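ABC transporter substrate-binding protein-branched chain amino acid transport (Streptococcus pneumoniae, PDB 4GNR) binds isoleucine and probably delivers branched-chain amino acids to an ABC transporter for uptake into the cell. Local coordinates at residues 80-84 with 85-89; 131-134 with 135-139. All coordinates share one frame; numbering follows the deposited sequence. Where two conformers were deposited one is given.

Interaction 1: 80-84 with 85-89. With ILE (isoleucine), chain B.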
loop_
_atom_site.group_PDB
_atom_site.type_symbol
_atom_site.label_atom_id
_atom_site.label_comp_id
_atom_site.label_asym_id
_atom_site.label_seq_id
_atom_site.Cartn_x
_atom_site.Cartn_y
_atom_site.Cartn_z
ATOM N N VAL A 80 -3.530 2.702 13.913
ATOM C CA VAL A 80 -3.065 2.938 12.535
ATOM C C VAL A 80 -2.272 1.691 12.126
ATOM O O VAL A 80 -1.353 1.277 12.842
ATOM C CB VAL A 80 -2.239 4.207 12.401
ATOM C CG1 VAL A 80 -1.892 4.461 10.937
ATOM C CG2 VAL A 80 -2.965 5.402 12.987
ATOM N N GLY A 81 -2.598 1.144 10.953
ATOM C CA GLY A 81 -2.043 -0.116 10.496
ATOM C C GLY A 81 -2.977 -1.258 10.902
ATOM O O GLY A 81 -3.807 -1.088 11.794
ATOM N N PRO A 82 -2.789 -2.458 10.325
ATOM C CA PRO A 82 -1.697 -2.845 9.438
ATOM C C PRO A 82 -1.662 -2.246 8.041
ATOM O O PRO A 82 -2.611 -1.607 7.580
ATOM C CB PRO A 82 -1.867 -4.380 9.318
ATOM C CG PRO A 82 -2.606 -4.769 10.582
ATOM C CD PRO A 82 -3.553 -3.631 10.784
ATOM N N ALA A 83 -0.538 -2.470 7.386
ATOM C CA ALA A 83 -0.332 -2.015 6.014
ATOM C C ALA A 83 -0.977 -2.928 4.959
ATOM O O ALA A 83 -1.411 -2.458 3.903
ATOM C CB ALA A 83 1.174 -1.932 5.711
ATOM N N THR A 84 -0.973 -4.229 5.226
ATOM C CA THR A 84 -1.362 -5.214 4.224
ATOM C C THR A 84 -2.735 -5.816 4.512
ATOM O O THR A 84 -3.248 -5.768 5.642
ATOM C CB THR A 84 -0.268 -6.292 4.050
ATOM O OG1 THR A 84 -0.165 -7.076 5.243
ATOM C CG2 THR A 84 1.075 -5.673 3.662
ATOM N N SER A 85 -3.324 -6.411 3.479
ATOM C CA SER A 85 -4.702 -6.862 3.579
ATOM C C SER A 85 -4.937 -8.047 4.494
ATOM O O SER A 85 -5.896 -8.051 5.250
ATOM C CB SER A 85 -5.280 -7.118 2.183
ATOM O OG SER A 85 -5.505 -5.904 1.482
ATOM N N GLY A 86 -4.110 -9.075 4.411
ATOM C CA GLY A 86 -4.326 -10.248 5.257
ATOM C C GLY A 86 -4.277 -9.865 6.731
ATOM O O GLY A 86 -5.122 -10.244 7.548
ATOM N N ALA A 87 -3.259 -9.085 7.085
ATOM C CA ALA A 87 -3.073 -8.627 8.458
ATOM C C ALA A 87 -4.240 -7.725 8.897
ATOM O O ALA A 87 -4.722 -7.854 10.029
ATOM C CB ALA A 87 -1.762 -7.936 8.585
ATOM N N THR A 88 -4.693 -6.841 8.015
ATOM C CA THR A 88 -5.813 -5.947 8.362
ATOM C C THR A 88 -7.095 -6.752 8.623
ATOM O O THR A 88 -7.809 -6.514 9.585
ATOM C CB THR A 88 -6.009 -4.885 7.260
ATOM O OG1 THR A 88 -4.857 -4.045 7.191
ATOM C CG2 THR A 88 -7.200 -3.987 7.570
ATOM N N ALA A 89 -7.371 -7.716 7.743
ATOM C CA ALA A 89 -8.539 -8.582 7.886
ATOM C C ALA A 89 -8.494 -9.346 9.222
ATOM O O ALA A 89 -9.534 -9.616 9.817
ATOM C CB ALA A 89 -8.648 -9.568 6.728
HETATM N N ILE B . -2.101 -3.056 -1.065
HETATM C CA ILE B . -1.322 -4.200 -0.512
HETATM C C ILE B . -2.208 -4.992 0.442
HETATM O O ILE B . -1.732 -6.011 0.985
HETATM C CB ILE B . 0.091 -3.792 0.004
HETATM C CG1 ILE B . 0.022 -2.561 0.879
HETATM C CG2 ILE B . 1.199 -3.511 -1.156
HETATM C CD1 ILE B . 1.367 -2.196 1.467
HETATM O OXT ILE B . -3.383 -4.602 0.602
HETATM O O HOH W 1 -0.873 -9.667 5.419
#
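Thr84 and Thr88 meet across the first turn of helix 85-97, where the carbonyl oxygen of Thr84 takes two bonds from one residue. Thr88 N gives it the usual helical bond, and Thr88 OG1 adds a second of 2.8 Å to Thr84 O, arriving from above the carbonyl plane. With chi1 at -64°, the hydroxyl of Thr88 lies beside its own backbone N and is folded back onto the preceding turn. Thr84 CB lies 3.4 Å from O of the bound isoleucine; Thr84 CG2 continues along the ligand, 4.1 Å from its CD1. Thr84 OG1 turns the other way, passes 3.8 Å from Ala87 CB, and accepts a bond from a water that itself accepts from Ala87 N. The same hydroxyl is hydrogen-bonded to Glu15. Thr84 occupies the N-cap position but its hydroxyl makes no capping bond; its polar link to the first turn runs through that water. This is the strand-to-helix turn of a parallel alpha/beta domain of a periplasmic binding protein, and the start of the helix faces the ligand carboxylate. Ser85 N donates to isoleucine O at 3.0 Å and Ser85 OG to OXT at 2.6 Å, one bond to each oxygen; the positive end of the helix dipole probably adds to this hold. Farther back, Pro82, preceded by a cis peptide, lays CB against Ala87 CB at 3.6 Å. Ring atom CG lies by the Ala87 carbonyl and CD by Thr88, while Pro82 O is hydrogen-bonded to Ser104 at the end of the adjacent strand 102-104.

Interaction 2: 131-134 with 135-139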
loop_
_atom_site.group_PDB
_atom_site.type_symbol
_atom_site.label_atom_id
_atom_site.label_comp_id
_atom_site.label_asym_id
_atom_site.label_seq_id
_atom_site.Cartn_x
_atom_site.Cartn_y
_atom_site.Cartn_z
ATOM N N LYS A 131 -8.049 -3.239 -13.319
ATOM C CA LYS A 131 -8.635 -2.526 -14.468
ATOM C C LYS A 131 -7.626 -1.552 -15.062
ATOM O O LYS A 131 -7.471 -1.465 -16.274
ATOM C CB LYS A 131 -9.904 -1.768 -14.049
ATOM C CG LYS A 131 -11.087 -2.624 -13.707
ATOM C CD LYS A 131 -12.197 -1.813 -13.070
ATOM C CE LYS A 131 -13.380 -2.635 -12.679
ATOM N NZ LYS A 131 -14.274 -1.747 -11.918
ATOM N N ILE A 132 -6.954 -0.806 -14.183
ATOM C CA ILE A 132 -5.932 0.139 -14.639
ATOM C C ILE A 132 -4.804 -0.610 -15.357
ATOM O O ILE A 132 -4.333 -0.178 -16.410
ATOM C CB ILE A 132 -5.407 0.952 -13.470
ATOM C CG1 ILE A 132 -6.465 1.997 -13.059
ATOM C CG2 ILE A 132 -4.077 1.613 -13.833
ATOM C CD1 ILE A 132 -6.081 2.701 -11.751
ATOM N N ILE A 133 -4.339 -1.714 -14.768
ATOM C CA ILE A 133 -3.268 -2.475 -15.400
ATOM C C ILE A 133 -3.717 -2.954 -16.793
ATOM O O ILE A 133 -2.974 -2.845 -17.769
ATOM C CB ILE A 133 -2.788 -3.618 -14.488
ATOM C CG1 ILE A 133 -2.073 -3.039 -13.251
ATOM C CG2 ILE A 133 -1.853 -4.559 -15.246
ATOM C CD1 ILE A 133 -1.849 -4.045 -12.120
ATOM N N SER A 134 -4.906 -3.522 -16.886
ATOM C CA SER A 134 -5.429 -3.958 -18.198
ATOM C C SER A 134 -5.472 -2.801 -19.207
ATOM O O SER A 134 -4.991 -2.917 -20.341
ATOM C CB SER A 134 -6.820 -4.557 -18.064
ATOM O OG SER A 134 -7.304 -5.018 -19.317
ATOM N N ASN A 135 -6.036 -1.666 -18.799
ATOM C CA ASN A 135 -6.113 -0.522 -19.715
ATOM C C ASN A 135 -4.728 -0.044 -20.153
ATOM O O ASN A 135 -4.503 0.273 -21.316
ATOM C CB ASN A 135 -6.838 0.664 -19.047
ATOM C CG ASN A 135 -8.311 0.417 -18.758
ATOM O OD1 ASN A 135 -8.927 -0.513 -19.284
ATOM N ND2 ASN A 135 -8.889 1.289 -17.927
ATOM N N TYR A 136 -3.807 0.023 -19.200
ATOM C CA TYR A 136 -2.469 0.553 -19.476
ATOM C C TYR A 136 -1.685 -0.373 -20.407
ATOM O O TYR A 136 -1.066 0.054 -21.399
ATOM C CB TYR A 136 -1.708 0.795 -18.164
ATOM C CG TYR A 136 -0.459 1.594 -18.364
ATOM C CD1 TYR A 136 0.767 0.984 -18.631
ATOM C CD2 TYR A 136 -0.505 2.979 -18.351
ATOM C CE1 TYR A 136 1.917 1.742 -18.841
ATOM C CE2 TYR A 136 0.640 3.752 -18.561
ATOM C CZ TYR A 136 1.850 3.123 -18.818
ATOM O OH TYR A 136 3.006 3.839 -19.047
ATOM N N VAL A 137 -1.654 -1.668 -20.106
ATOM C CA VAL A 137 -0.896 -2.557 -20.982
ATOM C C VAL A 137 -1.549 -2.569 -22.380
ATOM O O VAL A 137 -0.853 -2.620 -23.392
ATOM C CB VAL A 137 -0.705 -4.000 -20.436
ATOM C CG1 VAL A 137 -0.031 -3.975 -19.054
ATOM C CG2 VAL A 137 -2.017 -4.786 -20.421
ATOM N N SER A 138 -2.879 -2.513 -22.444
ATOM C CA SER A 138 -3.560 -2.527 -23.750
ATOM C C SER A 138 -3.405 -1.291 -24.599
ATOM O O SER A 138 -3.039 -1.377 -25.773
ATOM C CB SER A 138 -5.070 -2.757 -23.549
ATOM O OG SER A 138 -5.382 -3.980 -22.874
ATOM N N GLU A 139 -3.614 -0.139 -23.966
ATOM C CA GLU A 139 -3.621 1.151 -24.671
ATOM C C GLU A 139 -2.349 1.983 -24.649
ATOM O O GLU A 139 -2.141 2.818 -25.538
ATOM C CB GLU A 139 -4.856 1.972 -24.200
ATOM C CG GLU A 139 -6.217 1.219 -24.476
ATOM C CD GLU A 139 -7.522 2.000 -24.184
ATOM O OE1 GLU A 139 -7.486 3.196 -23.814
ATOM O OE2 GLU A 139 -8.617 1.389 -24.352
HETATM O O HOH W 2 -10.257 -1.762 -17.414
HETATM O O HOH W 3 -8.909 -3.079 -20.226
#
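Ser134 O receives both polar groups of Ser138 one turn farther along helix 126-139. Ser138 N approaches one face of the carbonyl plane at 3.0 Å from Ser134 O, and Ser138 OG comes to the same oxygen from the opposite face at 2.8 Å. Ser138 OG stands opposite its own carbonyl carbon (chi1 -59°), which turns it to the carbonyl four residues back. Such a bond, beside the main-chain one, is a familiar way for serine to satisfy its hydroxyl within a helix. One turn earlier, Asn135 N donates to Lys131 O. The Asn135 amide lies close by this carbonyl, but its OD1 is linked to it through water, which donates to Lys131 O and, at 2.6 Å, to Asn135 OD1. Another water donates to OD1 and is hydrogen-bonded to Ser134 OG, 2.7 Å away, so two waters fix the oxygen end of the amide; ND2 has a weak hydrogen bond to the C-terminal carboxylate of Pro353. Ser134 CB carries its hydroxyl anti to the backbone N, chi1 -178°, on the flank facing helix 155-167 and Tyr168. On another flank, Tyr136 packs on Met337 and Thr339 and its OH is hydrogen-bonded to Glu349. Ile132 packs on strands 248-252 and 335-341, whereas Ile133 touches both Ile251 and Phe164, placing this amphipathic helix against the mixed sheet and beside helix 155-167.

Overall arrangement
Interaction 1 comes first along the chain and interaction 2 follows; their centres are 27 Å apart, their nearest atoms about 14 Å, and they do not touch. They belong to the two lobes of the periplasmic binding protein fold. Residues 80-89 join strand 78-80 of the five-stranded parallel sheet to helix 85-97 and form part of the isoleucine pocket. Residues 131-139 lie on a helix packed against the seven-stranded mixed sheet, whose lobe contributes Tyr205 and Asp229 to the ligand. Thus 80-89 grips isoleucine directly, whereas 131-139 belongs to the framework of the other lobe, consistent with ligand enclosure between two lobes.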